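Local coordinates for ornithine carbamoyltransferase, mitochondrial (Coccidioides immitis, PDB 3SDS), which catalyses the transfer of a carbamoyl group from carbamoyl phosphate to L-ornithine, giving L-citrulline and phosphate in the biosynthesis of arginine, at residues S115-I118 and S119-S123; N148-D152 and T153-L157; A161-L164 and T165-E168; G195-N199 and V200-L204; A341-F345 and V346-G350. One frame throughout, in Å; residues are numbered along the deposited sequence.

Interaction 1 (S115-I118 and S119-S123); sequences SVVI and SSMVS
V117 and M121 lie side by side and point the same way at the C-terminal end of helix 111-119, in the α/β domain with a parallel sheet that bears the family's carbamoyl phosphate site. The methionine chain is straight as far as its sulfur and then bends (chi3 -77°), carrying the terminal CE back to within 4.1 Å of V117 CG1. This flexible thioether suits a subunit boundary: V117 packs on R79 of the second subunit and M121 on L335 of that subunit. I118 and V122 serve the inner side, where they rest on M72 and A70 of strand 68-73; their own branches approach more loosely, I118 CG2 lying 4.4 Å from V122 CG1. The serines fold back on the helix's last carbonyls. S120 OG, at chi1 69°, lies between its own backbone N and carbonyl carbon and donates to V117 O, a carbonyl of the last turn. S119 OG sits 2.9 Å from S115 O and also accepts from the backbone N of S143, so a short hydroxyl ties the helix end to a nearby loop. As the helix runs out, bonding tightens to a three-residue step: M121 N reaches I118 O at 3.1 Å.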
loop_
_atom_site.group_PDB
_atom_site.type_symbol
_atom_site.label_atom_id
_atom_site.label_comp_id
_atom_site.label_asym_id
_atom_site.label_seq_id
_atom_site.Cartn_x
_atom_site.Cartn_y
_atom_site.Cartn_z
ATOM N N SER A 115 -18.618 9.351 -0.042
ATOM C CA SER A 115 -18.146 10.588 -0.644
ATOM C C SER A 115 -17.837 11.721 0.369
ATOM O O SER A 115 -16.782 12.329 0.305
ATOM C CB SER A 115 -19.200 11.044 -1.649
ATOM O OG SER A 115 -18.652 11.947 -2.572
ATOM N N VAL A 116 -18.746 12.007 1.300
ATOM C CA VAL A 116 -18.515 13.099 2.243
ATOM C C VAL A 116 -17.364 12.745 3.185
ATOM O O VAL A 116 -16.443 13.560 3.377
ATOM C CB VAL A 116 -19.788 13.482 3.037
ATOM C CG1 VAL A 116 -19.438 14.226 4.344
ATOM C CG2 VAL A 116 -20.731 14.308 2.177
ATOM N N VAL A 117 -17.409 11.516 3.716
ATOM C CA VAL A 117 -16.454 10.991 4.711
ATOM C C VAL A 117 -15.000 10.864 4.235
ATOM O O VAL A 117 -14.087 11.365 4.894
ATOM C CB VAL A 117 -16.949 9.636 5.296
ATOM C CG1 VAL A 117 -15.928 9.043 6.285
ATOM C CG2 VAL A 117 -18.284 9.832 5.990
ATOM N N ILE A 118 -14.777 10.188 3.112
ATOM C CA ILE A 118 -13.413 10.022 2.579
ATOM C C ILE A 118 -12.804 11.359 2.193
ATOM O O ILE A 118 -11.655 11.638 2.556
ATOM C CB ILE A 118 -13.335 9.009 1.393
ATOM C CG1 ILE A 118 -13.759 7.617 1.880
ATOM C CG2 ILE A 118 -11.929 8.935 0.820
ATOM C CD1 ILE A 118 -13.493 6.469 0.906
ATOM N N SER A 119 -13.580 12.192 1.496
ATOM C CA SER A 119 -13.081 13.496 1.040
ATOM C C SER A 119 -12.702 14.447 2.188
ATOM O O SER A 119 -11.903 15.374 1.991
ATOM C CB SER A 119 -14.055 14.173 0.054
ATOM O OG SER A 119 -15.177 14.712 0.704
ATOM N N SER A 120 -13.252 14.216 3.381
ATOM C CA SER A 120 -12.944 15.082 4.504
ATOM C C SER A 120 -11.589 14.773 5.175
ATOM O O SER A 120 -11.095 15.570 5.990
ATOM C CB SER A 120 -14.110 15.129 5.508
ATOM O OG SER A 120 -14.302 13.902 6.189
ATOM N N MET A 121 -10.983 13.636 4.818
ATOM C CA MET A 121 -9.693 13.191 5.414
ATOM C C MET A 121 -8.577 12.996 4.363
ATOM O O MET A 121 -7.523 12.456 4.680
ATOM C CB MET A 121 -9.856 11.925 6.303
ATOM C CG MET A 121 -10.897 12.015 7.443
ATOM S SD MET A 121 -11.071 10.518 8.504
ATOM C CE MET A 121 -12.040 9.385 7.517
ATOM N N VAL A 122 -8.801 13.444 3.125
ATOM C CA VAL A 122 -7.753 13.429 2.083
ATOM C C VAL A 122 -7.713 14.754 1.322
ATOM O O VAL A 122 -8.626 15.592 1.468
ATOM C CB VAL A 122 -7.909 12.233 1.062
ATOM C CG1 VAL A 122 -8.106 10.889 1.790
ATOM C CG2 VAL A 122 -9.032 12.475 0.078
ATOM N N SER A 123 -6.681 14.939 0.498
ATOM C CA SER A 123 -6.573 16.146 -0.327
ATOM C C SER A 123 -7.031 15.996 -1.791
ATOM O O SER A 123 -7.240 17.015 -2.487
ATOM C CB SER A 123 -5.147 16.658 -0.295
ATOM O OG SER A 123 -4.753 16.854 1.050
#

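Interaction 2 (N148-D152 and T153-L157); sequences NALCD and TFHPL
From N148 to D152 the chain runs out from the end of strand 146-148, and T153 to P156 brings it back at 155° to that course; L150 and H155 face each other, 4.9 Å between CA atoms. This loop doubles back and leads into helix 156-169 through the HPxQ motif of carbamoyltransferases, with H155 at the N-cap position. One straight bond closes it: C151 N points at F154 O, 3.2 Å away, with 175° at the hydrogen. L150 crosses H155, its CD1 coming 3.5 Å from H155 CD2, while L150 CB and A149 O lie over one face of the imidazole. By similarity H155 binds carbamoyl phosphate, and this face packing, together with R334 and V200 nearby, would fix the tilt of its ring. N148 suits a double task: its ND2 donates to L27 O and also, in the plane of its amide, to C151 SG, and the amide stands almost at right angles to the F154 ring. C151 SG meets that ring obliquely, 4.2 Å from F154 CD2. P156 lays CG 3.5 Å from N148 O. A water donates to N148 O (2.7 Å), accepts from L157 N and, weakly, from H155 ND1.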
loop_
_atom_site.group_PDB
_atom_site.type_symbol
_atom_site.label_atom_id
_atom_site.label_comp_id
_atom_site.label_asym_id
_atom_site.label_seq_id
_atom_site.Cartn_x
_atom_site.Cartn_y
_atom_site.Cartn_z
ATOM N N ASN A 148 -10.760 11.968 -12.879
ATOM C CA ASN A 148 -11.284 10.745 -13.504
ATOM C C ASN A 148 -10.200 9.818 -14.057
ATOM O O ASN A 148 -9.607 10.092 -15.098
ATOM C CB ASN A 148 -12.261 11.118 -14.623
ATOM C CG ASN A 148 -13.045 9.917 -15.162
ATOM O OD1 ASN A 148 -12.907 8.788 -14.673
ATOM N ND2 ASN A 148 -13.891 10.165 -16.176
ATOM N N ALA A 149 -9.970 8.701 -13.377
ATOM C CA ALA A 149 -8.928 7.756 -13.785
ATOM C C ALA A 149 -9.323 6.945 -15.010
ATOM O O ALA A 149 -8.458 6.469 -15.751
ATOM C CB ALA A 149 -8.579 6.824 -12.626
ATOM N N LEU A 150 -10.630 6.764 -15.193
ATOM C CA LEU A 150 -11.207 6.026 -16.323
ATOM C C LEU A 150 -12.659 5.744 -15.993
ATOM O O LEU A 150 -12.975 5.264 -14.919
ATOM C CB LEU A 150 -10.463 4.702 -16.597
ATOM C CG LEU A 150 -10.809 3.850 -17.843
ATOM C CD1 LEU A 150 -9.592 3.032 -18.346
ATOM C CD2 LEU A 150 -12.044 2.917 -17.652
ATOM N N CYS A 151 -13.546 6.060 -16.919
ATOM C CA CYS A 151 -14.939 5.662 -16.794
ATOM C C CYS A 151 -15.461 5.178 -18.154
ATOM O O CYS A 151 -14.697 5.010 -19.114
ATOM C CB CYS A 151 -15.790 6.779 -16.160
ATOM S SG CYS A 151 -16.538 8.032 -17.269
ATOM N N ASP A 152 -16.758 4.932 -18.217
ATOM C CA ASP A 152 -17.425 4.364 -19.382
ATOM C C ASP A 152 -17.258 5.150 -20.702
ATOM O O ASP A 152 -17.250 4.557 -21.788
ATOM C CB ASP A 152 -18.897 4.291 -19.027
ATOM C CG ASP A 152 -19.571 3.123 -19.643
ATOM O OD1 ASP A 152 -19.565 3.051 -20.897
ATOM O OD2 ASP A 152 -20.125 2.288 -18.880
ATOM N N THR A 153 -17.131 6.478 -20.588
ATOM C CA THR A 153 -17.117 7.390 -21.739
ATOM C C THR A 153 -15.908 8.347 -21.803
ATOM O O THR A 153 -15.651 8.935 -22.856
ATOM C CB THR A 153 -18.422 8.270 -21.826
ATOM O OG1 THR A 153 -18.485 9.173 -20.713
ATOM C CG2 THR A 153 -19.694 7.429 -21.863
ATOM N N PHE A 154 -15.176 8.536 -20.703
ATOM C CA PHE A 154 -14.018 9.453 -20.731
ATOM C C PHE A 154 -12.737 8.822 -20.209
ATOM O O PHE A 154 -12.790 7.812 -19.518
ATOM C CB PHE A 154 -14.325 10.751 -19.969
ATOM C CG PHE A 154 -15.588 11.420 -20.408
ATOM C CD1 PHE A 154 -15.729 11.883 -21.720
ATOM C CD2 PHE A 154 -16.651 11.586 -19.516
ATOM C CE1 PHE A 154 -16.920 12.501 -22.146
ATOM C CE2 PHE A 154 -17.845 12.216 -19.925
ATOM C CZ PHE A 154 -17.974 12.668 -21.256
ATOM N N HIS A 155 -11.595 9.414 -20.563
ATOM C CA HIS A 155 -10.273 9.013 -20.043
ATOM C C HIS A 155 -9.296 10.192 -20.186
ATOM O O HIS A 155 -8.322 10.103 -20.927
ATOM C CB HIS A 155 -9.744 7.772 -20.776
ATOM C CG HIS A 155 -8.621 7.064 -20.071
ATOM N ND1 HIS A 155 -7.663 7.718 -19.324
ATOM C CD2 HIS A 155 -8.286 5.749 -20.034
ATOM C CE1 HIS A 155 -6.800 6.839 -18.842
ATOM N NE2 HIS A 155 -7.157 5.637 -19.257
ATOM N N PRO A 156 -9.549 11.302 -19.470
ATOM C CA PRO A 156 -8.750 12.531 -19.631
ATOM C C PRO A 156 -7.213 12.356 -19.563
ATOM O O PRO A 156 -6.485 12.934 -20.404
ATOM C CB PRO A 156 -9.241 13.433 -18.484
ATOM C CG PRO A 156 -10.000 12.532 -17.555
ATOM C CD PRO A 156 -10.558 11.442 -18.404
ATOM N N LEU A 157 -6.726 11.576 -18.589
ATOM C CA LEU A 157 -5.276 11.387 -18.426
ATOM C C LEU A 157 -4.604 10.819 -19.682
ATOM O O LEU A 157 -3.471 11.186 -20.005
ATOM C CB LEU A 157 -4.926 10.551 -17.180
ATOM C CG LEU A 157 -5.223 11.177 -15.808
ATOM C CD1 LEU A 157 -5.036 10.156 -14.718
ATOM C CD2 LEU A 157 -4.369 12.392 -15.517
HETATM O O HOH W 1 -7.920 9.628 -17.206
#

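Interaction 3 (A161-L164 and T165-E168); sequences ADFL and TIHE
The F163 ring carries the CD1 methyl of I166 over one face, 4.5 Å from its own CD1, a light contact between side chains three residues apart. The phenyl group reaches beyond helix 156-169 to L204, A207 and A208 of helix 199-210, so a large flat residue suits this seam between the two domains, and I166 joins it in packing on L186. The H167 ring, whose CG is anti to the backbone nitrogen (chi1 173°), leads away from 161-164; the backbone oxygen of L164 lies at its edge, near the ring plane. The helical ladder is regular: H167 N bonds to F163 O at 2.9 Å and I166 N to D162 O at 3.0 Å. T165 adds a second grip. Its OG1 donates to A161 O at 2.8 Å from above the carbonyl plane, while T165 N reaches the same oxygen at 3.0 Å. OG1 also meets N333 ND2 of helix 327-347, whose W336 packs against L164. The acidic ends have partners outside the segments: E168 forms a salt bridge with K48, and D162 takes a hydrogen bond from Q158, a carbamoyl phosphate ligand by similarity. D162 OD1 also stands close to E330 OE2, which may raise the affinity of one carboxylate for a proton. The chemistry divides: apolar faces join the domains, while D162 and T165 reach Q158 and N333, consistent with a part in ordering the site's surroundings.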
loop_
_atom_site.group_PDB
_atom_site.type_symbol
_atom_site.label_atom_id
_atom_site.label_comp_id
_atom_site.label_asym_id
_atom_site.label_seq_id
_atom_site.Cartn_x
_atom_site.Cartn_y
_atom_site.Cartn_z
ATOM N N ALA A 161 -1.423 12.338 -22.159
ATOM C CA ALA A 161 -0.268 11.522 -22.515
ATOM C C ALA A 161 -0.083 11.413 -24.026
ATOM O O ALA A 161 1.031 11.599 -24.543
ATOM C CB ALA A 161 -0.381 10.143 -21.904
ATOM N N ASP A 162 -1.176 11.120 -24.732
ATOM C CA ASP A 162 -1.098 10.904 -26.171
ATOM C C ASP A 162 -0.637 12.155 -26.907
ATOM O O ASP A 162 0.235 12.075 -27.785
ATOM C CB ASP A 162 -2.409 10.353 -26.717
ATOM C CG ASP A 162 -2.646 8.922 -26.287
ATOM O OD1 ASP A 162 -1.744 8.353 -25.626
ATOM O OD2 ASP A 162 -3.725 8.358 -26.597
ATOM N N PHE A 163 -1.174 13.313 -26.522
ATOM C CA PHE A 163 -0.725 14.565 -27.143
ATOM C C PHE A 163 0.705 14.977 -26.757
ATOM O O PHE A 163 1.413 15.536 -27.592
ATOM C CB PHE A 163 -1.765 15.698 -27.029
ATOM C CG PHE A 163 -2.729 15.712 -28.174
ATOM C CD1 PHE A 163 -3.783 14.806 -28.227
ATOM C CD2 PHE A 163 -2.543 16.584 -29.249
ATOM C CE1 PHE A 163 -4.663 14.800 -29.324
ATOM C CE2 PHE A 163 -3.416 16.569 -30.362
ATOM C CZ PHE A 163 -4.473 15.681 -30.391
ATOM N N LEU A 164 1.147 14.655 -25.535
ATOM C CA LEU A 164 2.555 14.819 -25.172
ATOM C C LEU A 164 3.431 14.055 -26.146
ATOM O O LEU A 164 4.470 14.563 -26.583
ATOM C CB LEU A 164 2.843 14.299 -23.757
ATOM C CG LEU A 164 4.311 14.341 -23.261
ATOM C CD1 LEU A 164 4.979 15.719 -23.482
ATOM C CD2 LEU A 164 4.426 13.959 -21.804
ATOM N N THR A 165 3.008 12.832 -26.477
ATOM C CA THR A 165 3.798 11.945 -27.300
ATOM C C THR A 165 3.865 12.515 -28.705
ATOM O O THR A 165 4.944 12.594 -29.288
ATOM C CB THR A 165 3.194 10.535 -27.339
ATOM O OG1 THR A 165 2.846 10.125 -26.013
ATOM C CG2 THR A 165 4.177 9.551 -27.921
ATOM N N ILE A 166 2.706 12.920 -29.232
ATOM C CA ILE A 166 2.604 13.465 -30.592
ATOM C C ILE A 166 3.483 14.720 -30.703
ATOM O O ILE A 166 4.291 14.827 -31.626
ATOM C CB ILE A 166 1.095 13.701 -31.020
ATOM C CG1 ILE A 166 0.332 12.364 -31.079
ATOM C CG2 ILE A 166 0.972 14.463 -32.365
ATOM C CD1 ILE A 166 -1.193 12.485 -31.044
ATOM N N HIS A 167 3.353 15.622 -29.727
ATOM C CA HIS A 167 4.145 16.860 -29.632
ATOM C C HIS A 167 5.678 16.669 -29.646
ATOM O O HIS A 167 6.392 17.513 -30.174
ATOM C CB HIS A 167 3.707 17.666 -28.393
ATOM C CG HIS A 167 4.553 18.874 -28.104
ATOM N ND1 HIS A 167 5.470 18.915 -27.070
ATOM C CD2 HIS A 167 4.606 20.093 -28.696
ATOM C CE1 HIS A 167 6.056 20.101 -27.042
ATOM N NE2 HIS A 167 5.551 20.833 -28.022
ATOM N N GLU A 168 6.173 15.581 -29.051
ATOM C CA GLU A 168 7.607 15.263 -29.054
ATOM C C GLU A 168 8.098 14.736 -30.411
ATOM O O GLU A 168 9.210 15.052 -30.865
ATOM C CB GLU A 168 7.906 14.175 -28.029
ATOM C CG GLU A 168 8.110 14.610 -26.597
ATOM C CD GLU A 168 8.366 13.410 -25.672
ATOM O OE1 GLU A 168 7.973 12.252 -26.015
ATOM O OE2 GLU A 168 8.958 13.637 -24.593
#

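Interaction 4 (G195-N199 and V200-L204); sequences GDANN and VLFDL
N198 and V200 meet at the start of helix 199-210, where the first strand of a Rossmann-like parallel sheet, 190-194, gives way to its helix. N198 is the N-cap. Its CG sits between its own backbone N and carbonyl carbon (chi1 64°), which turns OD1 back toward the helix, 3.2 Å from V200 N, in a weak capping bond. A short amide suits this place because its other end is used as well: ND2 donates to D265, a residue that binds L-ornithine by similarity. N199 adopts the same kind of rotamer (chi1 55°), and its OD1 lies 2.8 Å from V200 N. The single V200 N-H is thus divided between N198 OD1 and N199 OD1, which fits both bonds being weak. N199 ND2 donates to C151 O across the domain boundary. N199 is itself an ornithine ligand by similarity, and these bonds could help orient its amide, mainly through C151. F202 folds toward the loop: the phenyl face spreads under the N198 backbone, with N198 O 3.1 Å above the ring centre. That oxygen also accepts from F202 N, a bond of 3.1 Å nearly along the C=O axis. A197 touches two side chains with its one methyl: CB is 4.3 Å from L201 CD2 and 4.0 Å from F202 CE1.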
loop_
_atom_site.group_PDB
_atom_site.type_symbol
_atom_site.label_atom_id
_atom_site.label_comp_id
_atom_site.label_asym_id
_atom_site.label_seq_id
_atom_site.Cartn_x
_atom_site.Cartn_y
_atom_site.Cartn_z
ATOM N N GLY A 195 -10.802 0.523 -35.395
ATOM C CA GLY A 195 -11.256 -0.410 -34.355
ATOM C C GLY A 195 -12.567 -0.025 -33.684
ATOM O O GLY A 195 -13.418 0.592 -34.301
ATOM N N ASP A 196 -12.726 -0.387 -32.415
ATOM C CA ASP A 196 -13.942 -0.055 -31.678
ATOM C C ASP A 196 -13.953 1.394 -31.161
ATOM O O ASP A 196 -12.897 1.965 -30.859
ATOM C CB ASP A 196 -14.173 -1.043 -30.519
ATOM C CG ASP A 196 -15.552 -0.851 -29.821
ATOM O OD1 ASP A 196 -16.561 -0.453 -30.483
ATOM O OD2 ASP A 196 -15.621 -1.115 -28.595
ATOM N N ALA A 197 -15.153 1.974 -31.073
ATOM C CA ALA A 197 -15.351 3.322 -30.543
ATOM C C ALA A 197 -15.475 3.257 -29.031
ATOM O O ALA A 197 -16.470 2.755 -28.512
ATOM C CB ALA A 197 -16.612 3.938 -31.138
ATOM N N ASN A 198 -14.479 3.748 -28.309
ATOM C CA ASN A 198 -14.554 3.661 -26.864
ATOM C C ASN A 198 -14.096 4.919 -26.141
ATOM O O ASN A 198 -13.724 5.919 -26.778
ATOM C CB ASN A 198 -13.809 2.414 -26.354
ATOM C CG ASN A 198 -12.306 2.444 -26.648
ATOM O OD1 ASN A 198 -11.687 3.507 -26.782
ATOM N ND2 ASN A 198 -11.711 1.262 -26.725
ATOM N N ASN A 199 -14.127 4.843 -24.807
ATOM C CA ASN A 199 -13.710 5.929 -23.918
ATOM C C ASN A 199 -12.456 6.701 -24.352
ATOM O O ASN A 199 -12.484 7.933 -24.385
ATOM C CB ASN A 199 -13.618 5.467 -22.444
ATOM C CG ASN A 199 -12.698 4.239 -22.225
ATOM O OD1 ASN A 199 -11.944 3.805 -23.107
ATOM N ND2 ASN A 199 -12.761 3.694 -21.016
ATOM N N VAL A 200 -11.390 5.981 -24.706
ATOM C CA VAL A 200 -10.129 6.603 -25.092
ATOM C C VAL A 200 -10.271 7.469 -26.346
ATOM O O VAL A 200 -9.896 8.652 -26.340
ATOM C CB VAL A 200 -9.005 5.562 -25.266
ATOM C CG1 VAL A 200 -7.861 6.136 -26.107
ATOM C CG2 VAL A 200 -8.499 5.039 -23.863
ATOM N N LEU A 201 -10.827 6.889 -27.411
ATOM C CA LEU A 201 -11.108 7.646 -28.632
ATOM C C LEU A 201 -11.927 8.917 -28.344
ATOM O O LEU A 201 -11.576 10.016 -28.809
ATOM C CB LEU A 201 -11.817 6.773 -29.660
ATOM C CG LEU A 201 -12.445 7.515 -30.839
ATOM C CD1 LEU A 201 -11.395 8.276 -31.625
ATOM C CD2 LEU A 201 -13.196 6.549 -31.735
ATOM N N PHE A 202 -12.994 8.777 -27.559
ATOM C CA PHE A 202 -13.858 9.928 -27.291
ATOM C C PHE A 202 -13.064 11.175 -26.873
ATOM O O PHE A 202 -13.172 12.225 -27.543
ATOM C CB PHE A 202 -14.963 9.584 -26.292
ATOM C CG PHE A 202 -15.797 8.374 -26.689
ATOM C CD1 PHE A 202 -15.908 7.988 -28.025
ATOM C CD2 PHE A 202 -16.480 7.644 -25.723
ATOM C CE1 PHE A 202 -16.648 6.887 -28.384
ATOM C CE2 PHE A 202 -17.224 6.546 -26.059
ATOM C CZ PHE A 202 -17.323 6.156 -27.396
ATOM N N ASP A 203 -12.244 11.048 -25.818
ATOM C CA ASP A 203 -11.459 12.179 -25.294
ATOM C C ASP A 203 -10.356 12.636 -26.248
ATOM O O ASP A 203 -10.112 13.851 -26.383
ATOM C CB ASP A 203 -10.853 11.869 -23.931
ATOM C CG ASP A 203 -11.663 12.436 -22.766
ATOM O OD1 ASP A 203 -12.113 13.603 -22.794
ATOM O OD2 ASP A 203 -11.819 11.691 -21.783
ATOM N N LEU A 204 -9.701 11.678 -26.906
ATOM C CA LEU A 204 -8.696 11.986 -27.925
ATOM C C LEU A 204 -9.309 12.886 -29.016
ATOM O O LEU A 204 -8.746 13.955 -29.354
ATOM C CB LEU A 204 -8.128 10.691 -28.520
ATOM C CG LEU A 204 -7.123 10.677 -29.683
ATOM C CD1 LEU A 204 -5.911 11.546 -29.401
ATOM C CD2 LEU A 204 -6.666 9.239 -29.987
#

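Interaction 5 (A341-F345 and V346-G350); sequences ALEAF and VVNKG
From A341 to V347 the chain completes the C-terminal helix 327-347, which widens at 343-345 into a π-type turn and leaves helical geometry at N348, so that V346 N still reaches L342 O, four residues back, at 2.9 Å, whereas N348 N skips to E343 O, and G350 N goes six residues back to A344 O at 2.9 Å. Among the side chains, E343 and N348 cross obliquely, with carboxylate and amide planes 57° apart. E343 OE2 and N348 ND2 come within 3.6 Å, but the carboxylate is engaged by Y47, which hydrogen-bonds OE1, and by R59, which forms a salt bridge with OE2. N348 packs on that same arginine. L342 and V346 are four residues apart on the inner side, CD2 to CG2 4.5 Å, where L342 also meets A87 and V88 of helix 78-90. F345 presents its ring edge to A341 O, with R24 and L26 beside it. K349 and G350 both take positive phi. At G350 (phi 94°) a beta carbon would press against the carbonyl of K349, so glycine fits the closing position. Its own carbonyl accepts from R24. The chemistry implies a helix end secured mainly by backbone bonds within itself, while its buried glutamate, its charge balanced by R59 and OE1 held by a hydrogen bond with Y47, ties it to the N-terminal part of the fold.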
loop_
_atom_site.group_PDB
_atom_site.type_symbol
_atom_site.label_atom_id
_atom_site.label_comp_id
_atom_site.label_asym_id
_atom_site.label_seq_id
_atom_site.Cartn_x
_atom_site.Cartn_y
_atom_site.Cartn_z
ATOM N N ALA A 341 -1.209 17.108 -14.162
ATOM C CA ALA A 341 -2.615 17.201 -13.801
ATOM C C ALA A 341 -2.838 17.399 -12.303
ATOM O O ALA A 341 -3.682 18.223 -11.900
ATOM C CB ALA A 341 -3.386 16.005 -14.309
ATOM N N LEU A 342 -2.095 16.648 -11.488
ATOM C CA LEU A 342 -2.189 16.787 -10.039
ATOM C C LEU A 342 -1.673 18.150 -9.579
ATOM O O LEU A 342 -2.275 18.741 -8.677
ATOM C CB LEU A 342 -1.438 15.669 -9.297
ATOM C CG LEU A 342 -1.829 14.206 -9.491
ATOM C CD1 LEU A 342 -0.620 13.332 -9.229
ATOM C CD2 LEU A 342 -2.961 13.809 -8.582
ATOM N N GLU A 343 -0.575 18.652 -10.156
ATOM C CA GLU A 343 -0.145 20.020 -9.822
ATOM C C GLU A 343 -1.254 21.039 -10.094
ATOM O O GLU A 343 -1.500 21.938 -9.269
ATOM C CB GLU A 343 1.114 20.453 -10.582
ATOM C CG GLU A 343 1.765 21.727 -10.019
ATOM C CD GLU A 343 2.421 22.588 -11.094
ATOM O OE1 GLU A 343 2.420 22.161 -12.272
ATOM O OE2 GLU A 343 2.932 23.701 -10.757
ATOM N N ALA A 344 -1.909 20.889 -11.248
ATOM C CA ALA A 344 -2.914 21.846 -11.693
ATOM C C ALA A 344 -4.170 21.843 -10.820
ATOM O O ALA A 344 -4.690 22.909 -10.444
ATOM C CB ALA A 344 -3.273 21.574 -13.114
ATOM N N PHE A 345 -4.657 20.646 -10.499
ATOM C CA PHE A 345 -5.951 20.523 -9.843
ATOM C C PHE A 345 -5.861 20.517 -8.322
ATOM O O PHE A 345 -6.752 21.052 -7.660
ATOM C CB PHE A 345 -6.767 19.345 -10.408
ATOM C CG PHE A 345 -7.373 19.641 -11.767
ATOM C CD1 PHE A 345 -8.667 20.158 -11.875
ATOM C CD2 PHE A 345 -6.629 19.452 -12.936
ATOM C CE1 PHE A 345 -9.213 20.460 -13.115
ATOM C CE2 PHE A 345 -7.175 19.746 -14.201
ATOM C CZ PHE A 345 -8.462 20.258 -14.286
ATOM N N VAL A 346 -4.781 19.959 -7.776
ATOM C CA VAL A 346 -4.627 19.875 -6.323
ATOM C C VAL A 346 -3.801 21.045 -5.734
ATOM O O VAL A 346 -4.260 21.735 -4.821
ATOM C CB VAL A 346 -4.050 18.518 -5.875
ATOM C CG1 VAL A 346 -4.153 18.380 -4.342
ATOM C CG2 VAL A 346 -4.773 17.371 -6.587
ATOM N N VAL A 347 -2.595 21.264 -6.254
ATOM C CA VAL A 347 -1.731 22.311 -5.728
ATOM C C VAL A 347 -2.203 23.696 -6.156
ATOM O O VAL A 347 -2.304 24.578 -5.313
ATOM C CB VAL A 347 -0.256 22.105 -6.128
ATOM C CG1 VAL A 347 0.645 23.098 -5.395
ATOM C CG2 VAL A 347 0.170 20.690 -5.828
ATOM N N ASN A 348 -2.489 23.894 -7.445
ATOM C CA ASN A 348 -2.932 25.201 -7.937
ATOM C C ASN A 348 -4.443 25.394 -7.833
ATOM O O ASN A 348 -5.024 26.335 -8.406
ATOM C CB ASN A 348 -2.429 25.425 -9.354
ATOM C CG ASN A 348 -0.922 25.514 -9.412
ATOM O OD1 ASN A 348 -0.274 25.874 -8.420
ATOM N ND2 ASN A 348 -0.342 25.160 -10.567
ATOM N N LYS A 349 -5.070 24.490 -7.079
ATOM C CA LYS A 349 -6.515 24.508 -6.848
ATOM C C LYS A 349 -7.307 24.864 -8.126
ATOM O O LYS A 349 -8.306 25.574 -8.067
ATOM C CB LYS A 349 -6.846 25.445 -5.667
ATOM C CG LYS A 349 -5.828 25.354 -4.508
ATOM C CD LYS A 349 -6.464 25.183 -3.123
ATOM C CE LYS A 349 -5.484 24.456 -2.155
ATOM N NZ LYS A 349 -6.156 23.922 -0.907
ATOM N N GLY A 350 -6.840 24.385 -9.280
ATOM C CA GLY A 350 -7.579 24.588 -10.517
ATOM C C GLY A 350 -7.225 25.785 -11.391
ATOM O O GLY A 350 -7.751 25.900 -12.494
#

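Interactions 1, 2 and 3 follow in series within the carbamoyl phosphate domain, and interaction 4 lies in the ornithine-binding domain. Interactions 2 and 4 meet directly, centres 10 Å apart, as D203 accepts from H155 N and N199 donates to C151 O; here polar loops from both domains converge on the active site. Interaction 3 continues the helix begun in interaction 2 and packs apolar side chains on interaction 4. Interactions 1 and 5 sit at the far end: both are helix C-termini and they touch loosely at S123 and V346. Interactions 1, 2 and 3 are buried, 1 against another subunit; 4 and 5 are only partly so.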